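Local coordinates for GrgF (PDB 6LZH), which serves as a polyketide transferase in the biosynthesis of the fungal chain-fused polyketide gregatin A, a role tied to Claisen condensation, at residues P33-S38 against A110-C115; I82-Q87 against L114-N119; A136-I141 against E246-C251; T230-V235 against E253-P258; T236-V241 against I263-G268. All coordinates share one frame; numbering follows the deposited sequence.

Contact 1 (P33-S38 against A110-C115)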
# COMPACT_ATOMS: atom_id res chain seq x y z
N PRO A 33 26.98 11.48 13.10
CA PRO A 33 25.59 11.33 12.68
C PRO A 33 25.45 11.37 11.16
O PRO A 33 26.36 11.78 10.43
CB PRO A 33 24.88 12.52 13.34
CG PRO A 33 25.99 13.59 13.42
CD PRO A 33 27.27 12.82 13.65
N ALA A 34 24.29 10.90 10.69
CA ALA A 34 24.00 10.87 9.25
C ALA A 34 22.52 11.16 9.01
O ALA A 34 21.68 11.04 9.91
CB ALA A 34 24.37 9.52 8.62
N LEU A 35 22.23 11.52 7.75
CA LEU A 35 20.91 11.98 7.35
C LEU A 35 20.63 11.54 5.92
O LEU A 35 21.45 11.76 5.02
CB LEU A 35 20.81 13.50 7.44
CG LEU A 35 19.42 14.13 7.33
CD1 LEU A 35 18.60 13.79 8.55
CD2 LEU A 35 19.55 15.65 7.18
N ILE A 36 19.47 10.91 5.72
CA ILE A 36 18.97 10.51 4.41
C ILE A 36 17.85 11.47 4.04
O ILE A 36 16.82 11.53 4.74
CB ILE A 36 18.48 9.05 4.41
CG1 ILE A 36 19.60 8.11 4.87
CG2 ILE A 36 17.96 8.68 3.02
CD1 ILE A 36 19.14 6.67 5.02
N MET A 37 18.02 12.19 2.93
CA MET A 37 17.14 13.29 2.54
C MET A 37 16.28 12.90 1.34
O MET A 37 16.80 12.38 0.35
CB MET A 37 17.95 14.55 2.23
CG MET A 37 18.74 15.04 3.45
SD MET A 37 19.89 16.38 3.04
CE MET A 37 18.76 17.73 2.65
N SER A 38 14.97 13.16 1.43
CA SER A 38 14.01 12.77 0.41
C SER A 38 13.39 14.02 -0.19
O SER A 38 12.95 14.92 0.55
CB SER A 38 12.89 11.88 1.00
OG SER A 38 13.38 10.62 1.44
N ALA A 110 19.38 9.65 10.84
CA ALA A 110 18.11 10.36 10.81
C ALA A 110 17.56 10.40 9.39
O ALA A 110 18.27 10.20 8.41
CB ALA A 110 18.29 11.78 11.38
N LEU A 111 16.25 10.61 9.29
CA LEU A 111 15.57 10.80 8.01
C LEU A 111 15.05 12.23 7.94
O LEU A 111 14.57 12.77 8.94
CB LEU A 111 14.40 9.83 7.86
CG LEU A 111 14.70 8.33 7.97
CD1 LEU A 111 13.41 7.52 7.75
CD2 LEU A 111 15.79 7.93 6.97
N TRP A 112 15.10 12.81 6.75
CA TRP A 112 14.66 14.18 6.52
C TRP A 112 13.93 14.20 5.19
O TRP A 112 14.40 13.61 4.22
CB TRP A 112 15.87 15.13 6.51
CG TRP A 112 15.64 16.63 6.32
CD1 TRP A 112 15.77 17.61 7.28
CD2 TRP A 112 15.33 17.30 5.10
NE1 TRP A 112 15.52 18.85 6.73
CE2 TRP A 112 15.25 18.69 5.40
CE3 TRP A 112 15.10 16.88 3.79
CZ2 TRP A 112 14.96 19.65 4.42
CZ3 TRP A 112 14.80 17.84 2.82
CH2 TRP A 112 14.74 19.20 3.14
N GLY A 113 12.80 14.88 5.12
CA GLY A 113 12.04 14.90 3.88
C GLY A 113 11.32 16.21 3.69
O GLY A 113 10.80 16.80 4.65
N LEU A 114 11.24 16.65 2.43
CA LEU A 114 10.52 17.86 2.05
C LEU A 114 9.30 17.47 1.22
O LEU A 114 9.41 16.68 0.28
CB LEU A 114 11.43 18.80 1.25
CG LEU A 114 10.75 20.03 0.63
CD1 LEU A 114 10.22 21.00 1.71
CD2 LEU A 114 11.72 20.75 -0.29
N CYS A 115 8.15 18.03 1.56
CA CYS A 115 6.93 17.89 0.75
C CYS A 115 6.57 16.41 0.69
O CYS A 115 6.39 15.78 1.75
CB CYS A 115 7.17 18.59 -0.60
SG CYS A 115 5.77 18.48 -1.79
O HOH W 1 13.95 10.60 4.10

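Contact 2 (I82-Q87 against L114-N119)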
# COMPACT_ATOMS: atom_id res chain seq x y z
N ILE A 82 4.69 7.30 -8.87
CA ILE A 82 4.99 7.57 -7.47
C ILE A 82 4.29 6.52 -6.62
O ILE A 82 3.12 6.19 -6.87
CB ILE A 82 4.55 8.99 -7.06
CG1 ILE A 82 5.32 10.10 -7.80
CG2 ILE A 82 4.67 9.19 -5.56
CD1 ILE A 82 6.72 9.75 -8.25
N ASP A 83 5.00 5.99 -5.63
CA ASP A 83 4.47 4.93 -4.77
C ASP A 83 5.04 5.18 -3.38
O ASP A 83 6.19 4.83 -3.11
CB ASP A 83 4.86 3.55 -5.30
CG ASP A 83 4.20 2.42 -4.53
OD1 ASP A 83 3.61 2.69 -3.46
OD2 ASP A 83 4.28 1.26 -5.00
N ALA A 84 4.24 5.81 -2.51
CA ALA A 84 4.75 6.17 -1.18
C ALA A 84 5.17 4.93 -0.41
O ALA A 84 6.23 4.92 0.23
CB ALA A 84 3.69 6.94 -0.39
N ARG A 85 4.34 3.88 -0.43
CA ARG A 85 4.70 2.66 0.30
C ARG A 85 6.05 2.12 -0.16
O ARG A 85 6.91 1.80 0.66
CB ARG A 85 3.62 1.60 0.12
CG ARG A 85 3.91 0.37 0.94
CD ARG A 85 2.87 -0.71 0.67
NE ARG A 85 3.28 -1.54 -0.47
CZ ARG A 85 2.62 -2.62 -0.87
NH1 ARG A 85 1.52 -3.00 -0.23
NH2 ARG A 85 3.06 -3.32 -1.90
N GLN A 86 6.24 2.01 -1.48
CA GLN A 86 7.51 1.49 -1.98
C GLN A 86 8.66 2.42 -1.62
O GLN A 86 9.78 1.97 -1.33
CB GLN A 86 7.45 1.32 -3.50
CG GLN A 86 8.77 0.78 -4.08
CD GLN A 86 8.82 0.81 -5.60
OE1 GLN A 86 8.35 1.76 -6.24
NE2 GLN A 86 9.42 -0.21 -6.19
N GLN A 87 8.42 3.74 -1.67
CA GLN A 87 9.49 4.69 -1.41
C GLN A 87 9.90 4.64 0.05
O GLN A 87 11.09 4.75 0.37
CB GLN A 87 9.05 6.11 -1.83
CG GLN A 87 10.23 7.10 -1.94
CD GLN A 87 9.87 8.45 -2.57
OE1 GLN A 87 8.99 8.55 -3.45
NE2 GLN A 87 10.57 9.50 -2.11
N LEU A 114 11.24 16.65 2.43
CA LEU A 114 10.52 17.86 2.05
C LEU A 114 9.30 17.47 1.22
O LEU A 114 9.41 16.68 0.28
CB LEU A 114 11.43 18.80 1.25
CG LEU A 114 10.75 20.03 0.63
CD1 LEU A 114 10.22 21.00 1.71
CD2 LEU A 114 11.72 20.75 -0.29
N CYS A 115 8.15 18.03 1.56
CA CYS A 115 6.93 17.89 0.75
C CYS A 115 6.57 16.41 0.69
O CYS A 115 6.39 15.78 1.75
CB CYS A 115 7.17 18.59 -0.60
SG CYS A 115 5.77 18.48 -1.79
N PHE A 116 6.41 15.79 -0.48
CA PHE A 116 6.09 14.37 -0.53
C PHE A 116 7.18 13.54 0.15
O PHE A 116 6.88 12.50 0.74
CB PHE A 116 5.90 13.92 -1.98
CG PHE A 116 5.53 12.45 -2.09
CD1 PHE A 116 4.23 12.05 -1.93
CD2 PHE A 116 6.50 11.49 -2.33
CE1 PHE A 116 3.88 10.72 -2.02
CE2 PHE A 116 6.16 10.16 -2.43
CZ PHE A 116 4.85 9.77 -2.27
N GLY A 117 8.44 13.98 0.08
CA GLY A 117 9.51 13.31 0.79
C GLY A 117 9.30 13.27 2.30
O GLY A 117 9.78 12.34 2.96
N GLY A 118 8.56 14.24 2.84
CA GLY A 118 8.27 14.26 4.26
C GLY A 118 7.20 13.27 4.64
O GLY A 118 7.23 12.72 5.74
N ASN A 119 6.25 13.02 3.74
CA ASN A 119 5.29 11.95 3.92
C ASN A 119 6.01 10.61 3.99
O ASN A 119 5.83 9.84 4.95
CB ASN A 119 4.28 11.99 2.77
CG ASN A 119 3.21 10.90 2.87
OD1 ASN A 119 3.51 9.71 2.90
ND2 ASN A 119 1.94 11.31 2.87

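Contact 3 (A136-I141 against E246-C251)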
# COMPACT_ATOMS: atom_id res chain seq x y z
N ALA A 136 10.24 16.12 9.08
CA ALA A 136 9.37 16.33 7.93
C ALA A 136 9.17 17.83 7.73
O ALA A 136 8.69 18.52 8.63
CB ALA A 136 8.02 15.62 8.11
N VAL A 137 9.55 18.33 6.56
CA VAL A 137 9.41 19.74 6.21
C VAL A 137 8.28 19.89 5.21
O VAL A 137 8.34 19.32 4.11
CB VAL A 137 10.72 20.31 5.64
CG1 VAL A 137 10.50 21.76 5.28
CG2 VAL A 137 11.87 20.14 6.64
N ALA A 138 7.27 20.70 5.57
CA ALA A 138 6.07 20.93 4.79
C ALA A 138 5.54 19.65 4.15
O ALA A 138 5.35 19.61 2.92
CB ALA A 138 6.34 22.01 3.73
N PRO A 139 5.27 18.59 4.93
CA PRO A 139 4.91 17.30 4.31
C PRO A 139 3.58 17.35 3.58
O PRO A 139 2.63 17.99 4.02
CB PRO A 139 4.84 16.34 5.50
CG PRO A 139 4.55 17.23 6.70
CD PRO A 139 5.38 18.48 6.40
N LEU A 140 3.54 16.65 2.44
CA LEU A 140 2.29 16.50 1.69
C LEU A 140 1.49 15.38 2.34
O LEU A 140 1.97 14.24 2.42
CB LEU A 140 2.61 16.18 0.22
CG LEU A 140 1.56 15.71 -0.79
CD1 LEU A 140 0.24 16.45 -0.63
CD2 LEU A 140 2.11 15.95 -2.19
N ILE A 141 0.31 15.70 2.85
CA ILE A 141 -0.46 14.75 3.66
C ILE A 141 -1.53 14.05 2.84
O ILE A 141 -1.76 12.85 3.00
CB ILE A 141 -1.08 15.46 4.89
CG1 ILE A 141 -0.00 16.03 5.81
CG2 ILE A 141 -1.99 14.52 5.66
CD1 ILE A 141 1.11 15.05 6.16
N GLU A 246 -3.32 23.21 7.56
CA GLU A 246 -4.25 22.45 8.38
C GLU A 246 -4.00 20.95 8.26
O GLU A 246 -4.06 20.23 9.26
CB GLU A 246 -5.69 22.75 7.99
CG GLU A 246 -6.19 24.09 8.47
CD GLU A 246 -7.54 24.41 7.84
OE1 GLU A 246 -7.66 24.28 6.60
OE2 GLU A 246 -8.47 24.77 8.58
N ASP A 247 -3.73 20.47 7.04
CA ASP A 247 -3.41 19.05 6.85
C ASP A 247 -2.16 18.66 7.62
O ASP A 247 -2.12 17.61 8.28
CB ASP A 247 -3.20 18.76 5.36
CG ASP A 247 -4.50 18.74 4.58
OD1 ASP A 247 -5.58 18.74 5.20
OD2 ASP A 247 -4.41 18.70 3.33
N GLN A 248 -1.10 19.47 7.52
CA GLN A 248 0.15 19.15 8.22
C GLN A 248 -0.07 19.09 9.73
O GLN A 248 0.45 18.19 10.42
CB GLN A 248 1.24 20.17 7.89
CG GLN A 248 1.61 20.30 6.40
CD GLN A 248 2.66 21.39 6.14
OE1 GLN A 248 3.65 21.51 6.88
NE2 GLN A 248 2.46 22.19 5.08
N LEU A 249 -0.83 20.04 10.28
CA LEU A 249 -1.06 20.05 11.72
C LEU A 249 -1.96 18.90 12.13
O LEU A 249 -1.80 18.33 13.22
CB LEU A 249 -1.68 21.38 12.15
CG LEU A 249 -0.71 22.56 11.93
CD1 LEU A 249 -1.27 23.86 12.50
CD2 LEU A 249 0.67 22.24 12.51
N ASN A 250 -2.89 18.52 11.25
CA ASN A 250 -3.69 17.32 11.49
C ASN A 250 -2.80 16.09 11.62
O ASN A 250 -2.95 15.29 12.54
CB ASN A 250 -4.71 17.16 10.36
CG ASN A 250 -5.92 18.08 10.54
OD1 ASN A 250 -6.15 18.61 11.63
ND2 ASN A 250 -6.72 18.26 9.48
N CYS A 251 -1.82 15.96 10.72
CA CYS A 251 -0.87 14.86 10.83
C CYS A 251 -0.10 14.94 12.15
O CYS A 251 0.03 13.93 12.87
CB CYS A 251 0.06 14.87 9.63
SG CYS A 251 1.20 13.46 9.56
O HOH W 2 -1.84 17.72 2.19

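Contact 4 (T230-V235 against E253-P258)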
# COMPACT_ATOMS: atom_id res chain seq x y z
N THR A 230 10.34 6.90 18.36
CA THR A 230 11.35 7.57 17.54
C THR A 230 11.07 9.07 17.48
O THR A 230 10.03 9.47 16.96
CB THR A 230 11.36 7.01 16.12
OG1 THR A 230 11.69 5.61 16.14
CG2 THR A 230 12.39 7.78 15.26
N PRO A 231 11.98 9.93 17.96
CA PRO A 231 11.71 11.37 17.96
C PRO A 231 11.46 11.90 16.56
O PRO A 231 12.18 11.59 15.62
CB PRO A 231 12.99 11.97 18.57
CG PRO A 231 13.64 10.85 19.28
CD PRO A 231 13.30 9.61 18.53
N ALA A 232 10.42 12.74 16.43
CA ALA A 232 9.99 13.24 15.13
C ALA A 232 9.73 14.74 15.21
O ALA A 232 9.17 15.24 16.19
CB ALA A 232 8.72 12.54 14.64
N MET A 233 10.16 15.46 14.18
CA MET A 233 9.96 16.90 14.12
C MET A 233 9.21 17.25 12.85
O MET A 233 9.59 16.81 11.75
CB MET A 233 11.29 17.64 14.15
CG MET A 233 11.12 19.10 13.96
SD MET A 233 12.74 19.92 14.13
CE MET A 233 12.24 21.63 13.95
N MET A 234 8.17 18.07 12.97
CA MET A 234 7.53 18.62 11.80
C MET A 234 7.85 20.10 11.67
O MET A 234 7.83 20.83 12.67
CB MET A 234 6.01 18.45 11.84
CG MET A 234 5.39 18.75 10.47
SD MET A 234 3.62 18.43 10.49
CE MET A 234 3.56 16.64 10.62
N VAL A 235 8.11 20.53 10.44
CA VAL A 235 8.42 21.92 10.13
C VAL A 235 7.39 22.41 9.13
O VAL A 235 7.41 22.02 7.95
CB VAL A 235 9.84 22.09 9.59
CG1 VAL A 235 10.10 23.55 9.24
CG2 VAL A 235 10.83 21.57 10.62
N GLU A 253 -1.06 16.23 14.88
CA GLU A 253 -1.95 15.91 15.98
C GLU A 253 -2.12 14.40 16.13
O GLU A 253 -2.26 13.90 17.26
CB GLU A 253 -3.30 16.61 15.79
CG GLU A 253 -3.16 18.12 16.01
CD GLU A 253 -4.46 18.89 15.89
OE1 GLU A 253 -5.33 18.73 16.79
OE2 GLU A 253 -4.61 19.66 14.93
N HIS A 254 -2.05 13.65 15.03
CA HIS A 254 -2.17 12.19 15.07
C HIS A 254 -0.90 11.51 15.57
O HIS A 254 -0.95 10.34 15.97
CB HIS A 254 -2.52 11.64 13.69
CG HIS A 254 -3.97 11.79 13.34
ND1 HIS A 254 -4.48 12.95 12.80
CD2 HIS A 254 -5.01 10.93 13.45
CE1 HIS A 254 -5.78 12.79 12.59
NE2 HIS A 254 -6.12 11.58 12.98
N MET A 255 0.24 12.20 15.56
CA MET A 255 1.46 11.60 16.06
C MET A 255 1.49 11.59 17.60
O MET A 255 0.84 12.39 18.27
CB MET A 255 2.68 12.34 15.50
CG MET A 255 2.79 12.22 13.98
SD MET A 255 3.75 13.53 13.20
CE MET A 255 5.36 13.27 13.93
N LYS A 256 2.28 10.67 18.15
CA LYS A 256 2.52 10.62 19.58
C LYS A 256 3.83 11.32 19.95
O LYS A 256 4.72 11.51 19.11
CB LYS A 256 2.56 9.17 20.07
CG LYS A 256 1.21 8.44 20.02
CD LYS A 256 1.45 6.94 20.09
CE LYS A 256 0.42 6.20 20.91
NZ LYS A 256 -0.92 6.17 20.25
N GLU A 257 3.95 11.68 21.24
CA GLU A 257 5.23 12.13 21.77
C GLU A 257 6.22 10.97 21.77
O GLU A 257 5.82 9.81 21.91
CB GLU A 257 5.07 12.67 23.20
CG GLU A 257 4.26 13.98 23.33
CD GLU A 257 4.94 15.15 22.65
OE1 GLU A 257 6.19 15.11 22.50
OE2 GLU A 257 4.23 16.10 22.28
N PRO A 258 7.53 11.24 21.62
CA PRO A 258 8.14 12.57 21.49
C PRO A 258 8.04 13.14 20.07
O PRO A 258 8.49 12.54 19.09
CB PRO A 258 9.60 12.32 21.89
CG PRO A 258 9.87 10.90 21.44
CD PRO A 258 8.54 10.16 21.57
O HOH W 3 7.71 10.04 18.00

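Contact 5 (T236-V241 against I263-G268). With NA (sodium ion), chain C.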
# COMPACT_ATOMS: atom_id res chain seq x y z
N THR A 236 6.47 23.25 9.60
CA THR A 236 5.24 23.56 8.88
C THR A 236 5.21 25.05 8.57
O THR A 236 5.19 25.87 9.51
CB THR A 236 4.02 23.15 9.71
OG1 THR A 236 3.95 21.72 9.80
CG2 THR A 236 2.73 23.66 9.08
N PRO A 237 5.22 25.45 7.30
CA PRO A 237 5.02 26.87 6.99
C PRO A 237 3.64 27.29 7.46
O PRO A 237 2.68 26.53 7.37
CB PRO A 237 5.15 26.93 5.47
CG PRO A 237 5.92 25.65 5.08
CD PRO A 237 5.40 24.64 6.09
N GLU A 238 3.55 28.50 8.04
CA GLU A 238 2.28 28.97 8.60
C GLU A 238 1.23 29.16 7.52
O GLU A 238 0.04 28.92 7.76
CB GLU A 238 2.48 30.28 9.37
CG GLU A 238 1.17 30.98 9.80
CD GLU A 238 1.40 32.38 10.38
OE1 GLU A 238 2.54 32.89 10.35
OE2 GLU A 238 0.42 33.00 10.85
N LEU A 239 1.65 29.56 6.33
CA LEU A 239 0.76 29.99 5.26
C LEU A 239 0.88 29.07 4.05
O LEU A 239 0.85 29.52 2.89
CB LEU A 239 1.05 31.43 4.87
CG LEU A 239 1.02 32.42 6.04
CD1 LEU A 239 1.43 33.83 5.57
CD2 LEU A 239 -0.36 32.41 6.74
N ASP A 240 1.02 27.76 4.30
CA ASP A 240 1.18 26.79 3.23
C ASP A 240 -0.19 26.54 2.60
O ASP A 240 -1.07 25.93 3.23
CB ASP A 240 1.80 25.48 3.75
CG ASP A 240 2.39 24.63 2.63
OD1 ASP A 240 1.86 24.70 1.48
OD2 ASP A 240 3.37 23.89 2.88
N VAL A 241 -0.38 27.01 1.37
CA VAL A 241 -1.62 26.77 0.65
C VAL A 241 -1.48 25.66 -0.39
O VAL A 241 -2.50 25.22 -0.95
CB VAL A 241 -2.13 28.07 -0.01
CG1 VAL A 241 -2.53 29.07 1.08
CG2 VAL A 241 -1.06 28.68 -0.91
N ILE A 263 6.77 26.05 13.47
CA ILE A 263 5.98 26.79 12.49
C ILE A 263 6.87 27.85 11.85
O ILE A 263 7.46 28.67 12.56
CB ILE A 263 4.75 27.46 13.14
CG1 ILE A 263 3.89 26.43 13.87
CG2 ILE A 263 3.94 28.21 12.08
CD1 ILE A 263 3.12 25.52 12.94
N LEU A 264 6.92 27.88 10.52
CA LEU A 264 7.70 28.92 9.83
C LEU A 264 6.78 30.12 9.64
O LEU A 264 5.98 30.16 8.70
CB LEU A 264 8.26 28.43 8.51
CG LEU A 264 9.12 27.16 8.55
CD1 LEU A 264 9.70 26.89 7.17
CD2 LEU A 264 10.23 27.29 9.58
N LYS A 265 6.91 31.11 10.52
CA LYS A 265 5.98 32.23 10.55
C LYS A 265 6.03 33.02 9.24
O LYS A 265 7.10 33.38 8.75
CB LYS A 265 6.30 33.14 11.73
CG LYS A 265 5.65 32.71 13.05
CD LYS A 265 4.18 33.13 13.10
CE LYS A 265 3.37 32.35 14.14
NZ LYS A 265 2.47 31.33 13.52
N GLY A 266 4.85 33.28 8.67
CA GLY A 266 4.76 34.10 7.48
C GLY A 266 5.15 33.43 6.18
O GLY A 266 5.19 34.11 5.14
N LYS A 267 5.43 32.14 6.18
CA LYS A 267 5.98 31.48 5.01
C LYS A 267 4.98 30.50 4.42
O LYS A 267 4.18 29.88 5.14
CB LYS A 267 7.28 30.74 5.36
CG LYS A 267 8.34 31.63 6.01
CD LYS A 267 8.66 32.85 5.14
CE LYS A 267 9.71 33.72 5.80
NZ LYS A 267 10.07 34.89 4.95
N GLY A 268 5.05 30.36 3.10
CA GLY A 268 4.29 29.37 2.36
C GLY A 268 5.12 28.13 2.09
O GLY A 268 6.15 27.89 2.72
NA NA C . 9.31 29.08 14.06
O HOH W 4 9.43 31.27 12.36
O HOH W 5 11.44 28.73 12.83

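Contact 1 (P33-S38 against A110-C115)
M37 sets its terminal methyl over the indole of W112. CE lies 4.0 Å from the centroid of the W112 six-membered ring, 16° off the normal and shifted toward the rim, which makes a CH-pi contact; SD stays oblique to the ring, so the pair is also Met-aromatic. The bend at chi3 (68°) is what brings the methyl round over the face. L35 works on the stem of the same indole, its CD1 3.7 Å from W112 CB, and presses more tightly on A110, with CD1 3.5 Å from A110 CB. On the reverse side of the sheet I36 and L111 run side by side in the same sense, I36 CB 3.9 Å from L111 CD2. S38 shares that side; its OG bonds a water at 2.7 Å, and the water donates to W112 O, which S38 N also reaches.

Five backbone bonds, from A110 N to A34 O (2.8 Å) through L114 N to S38 O (3.1 Å), fix L35 opposite A110 and S38 opposite G113 in two nearly parallel strands. Further out, Q284 OE1 takes the indole NE1, helix 49-58 packs on L35, M37 and W112, and helices 84-99 and 116-127 close over the I36 and L111 side. Glycine at G113 puts no side chain beside S38. The strand then runs straight into C115, the active-site cysteine, whose positive phi (62°) at the head of helix 116-127 fits the nucleophile elbow of an alpha/beta hydrolase fold.

Contact 2 (I82-Q87 against L114-N119)
F116 drives its ring between I82, A84 and Q87 at the start of helix 84-99. From CB, an extended first torsion (CG opposite the backbone N, chi1 -179°) sends CG and the ring away from its own helix and across to 82-87. Along one side of the ring, CD2 comes within 4.0 Å of Q87 OE1. CE2 meets that oxygen more closely, 3.4 Å from Q87 OE1, which sits at the ring edge and in its plane; the Q87 amide itself is turned 55° from the ring, and its long chain is extended beyond CG to arrive there. CE2 also lies 3.6 Å from I82 CG2.

F116 directly follows the active-site C115 and opens helix 116-127, the helix that succeeds the nucleophile elbow in alpha/beta hydrolases, so its side chain joins that helix to the N-terminal end of helix 84-99.

The tip, CZ, carries the closest approach, 3.3 Å to I82 CG2, with A84 CB on it as well at 3.6 Å. Both methyls come in obliquely, and the I82 and F116 side chains run in opposite directions alongside each other. On the other side of the ring, CE1 is 3.9 Å from I82 CG2.

D83 caps helix 84-99, OD1 accepting a weak bond from Q86 N at 3.4 Å. Outside the contact, D83 OD2 pairs with R85 NH2 of the second subunit. One turn beyond F116, N119 approaches A84 only loosely: its amide is committed outside the contact, OD1 to W218 NE1 and ND2 to L140 O.

Contact 3 (A136-I141 against E246-C251)
Q248 and I141 bring helix 245-254 against the loop that leaves strand 133-137, next to the acid of the proposed Cys-His-Asp triad in this alpha/beta hydrolase fold. The apolar contacts belong to I141, which lies along the helix. Its CD1 reaches C251 CB at 3.6 Å and lies a little farther from the sulfur, while I141 CB stands 4.0 Å from D247 CB.

Polar linkage between the two segments runs through a water: I141 N donates to it at 3.0 Å, and the water in turn donates to D247 OD2, also at 3.0 Å.

Van der Waals contacts between carbon and polar atoms form a third group. I141 CG1 rests over the helix backbone, 3.6 Å from D247 O. The Q248 side chain, extended beyond CG, passes P139 at a slant; its CG lies 3.5 Å from P139 O, and its amide is brought up against the A138-P139 junction. Bonds outside the two segments hold that amide: NE2 donates to C243 O and weakly to D240 OD2, and OE1 pairs with T236 OG1. This is consistent with Q248 being a second-shell neighbour of D240. A138 packs against D240 and H269, and its CB also lies near the Q248 amide. The amide oxygen, Q248 OE1, lies 3.2 Å from A138 CA and 3.5 Å from P139 CD.

Contact 4 (T230-V235 against E253-P258)
M255 reaches back from the end of helix 245-254 and lies obliquely across M234 of the neighbouring strand. Their thioether ends meet methyl to sulfur, M234 CE 4.0 Å from M255 SD. Both chains are bent at chi3, but in opposite senses (63° in M255, -69° in M234), and the bend in M255 carries its own methyl aside to A232, where CE presses to 3.5 Å from A232 CB. One methionine thus covers two strand residues, its sulfur on M234 and its methyl on A232. Q248, C251 and F252 of the same helix also pack on M234.

The prolines form a looser pair. P258 points at P231, with P258 CG 4.0 Å from P231 CA and P258 CG 4.3 Å from P231 CG. The cis peptide before P258 lies in the loop between helix 245-254 and strand 259-264. P258 O faces the strand and receives a weak bond from A232 N at 3.3 Å. A water donates both to this oxygen, 2.8 Å from P258 O, and to T230 at 2.6 Å from its O, bridging the two segments just before strands 232-237 and 259-264 pair. From there A232 and M234 make backbone bonds to E260. The arrangement is the return limb of a beta-alpha-beta crossover, in which helix 245-254 links the adjacent parallel strands 232-237 and 259-264.

Contact 5 (T236-V241 against I263-G268)
T236 pairs with I263 and P237 with L264 as parallel neighbours, L264 N donating to T236 O and E238 N to L264 O, before the first chain segment enters a type I turn (P237 to D240) and the second a type II turn (L264 to K267) in which G266 takes a positive phi.

E238 carries the main side-chain grip. A chi1 of 170° swings CG away from the E238 amide, and the straight chain beyond it delivers OE1 to 2.9 Å from G266 N, on the anti side of the carboxylate and 25° out of its plane. K265 folds back over the carboxylate end of E238, where its NZ makes a salt bridge 3.5 Å from E238 OE1. P237 is wedged under the second turn, its CB 3.1 Å from both K267 O and G268 O. L264 O also accepts from K267 N, and L239 N reaches K267 O at 2.8 Å, tying the two turns together. The sodium ion is coordinated by I263 O at 2.4 Å, by D262 OD1 and by two waters. One of these waters also accepts from K265 N.

D240, an active-site residue, leaves the first turn with OD2 bonded to H269 ND1 and OD1 to C243 N. The K265 ammonium would partly offset the charge of E238 while the G266 amide fixes OE1; with L239 N on K267 O, these bonds hold the turn that leads into D240.

Overall arrangement
All five contacts lie in or against one mixed sheet. Contacts 1, 3, 4 and 5 reach its parallel strands, ordered 32-38, 108-114, 133-137, 232-237, 259-264, while contact 2 joins helices 84-99 and 116-127. Contacts 1 and 2 share L114 and C115, their centres 12 Å apart. Along the chain both close before contact 3 opens; contacts 3, 4 and 5 then interleave through helix 245-254 and strand 232-237. Contact 3 lies about 11 Å, centre to centre, from contacts 4 and 5, and contact 2 about 21 Å from contact 5. Strand 133-137 lies between strands 108-114 and 232-237; C115, D240 and H269 follow the C-terminal ends of strands 108-114, 232-237 and 259-264 and converge there.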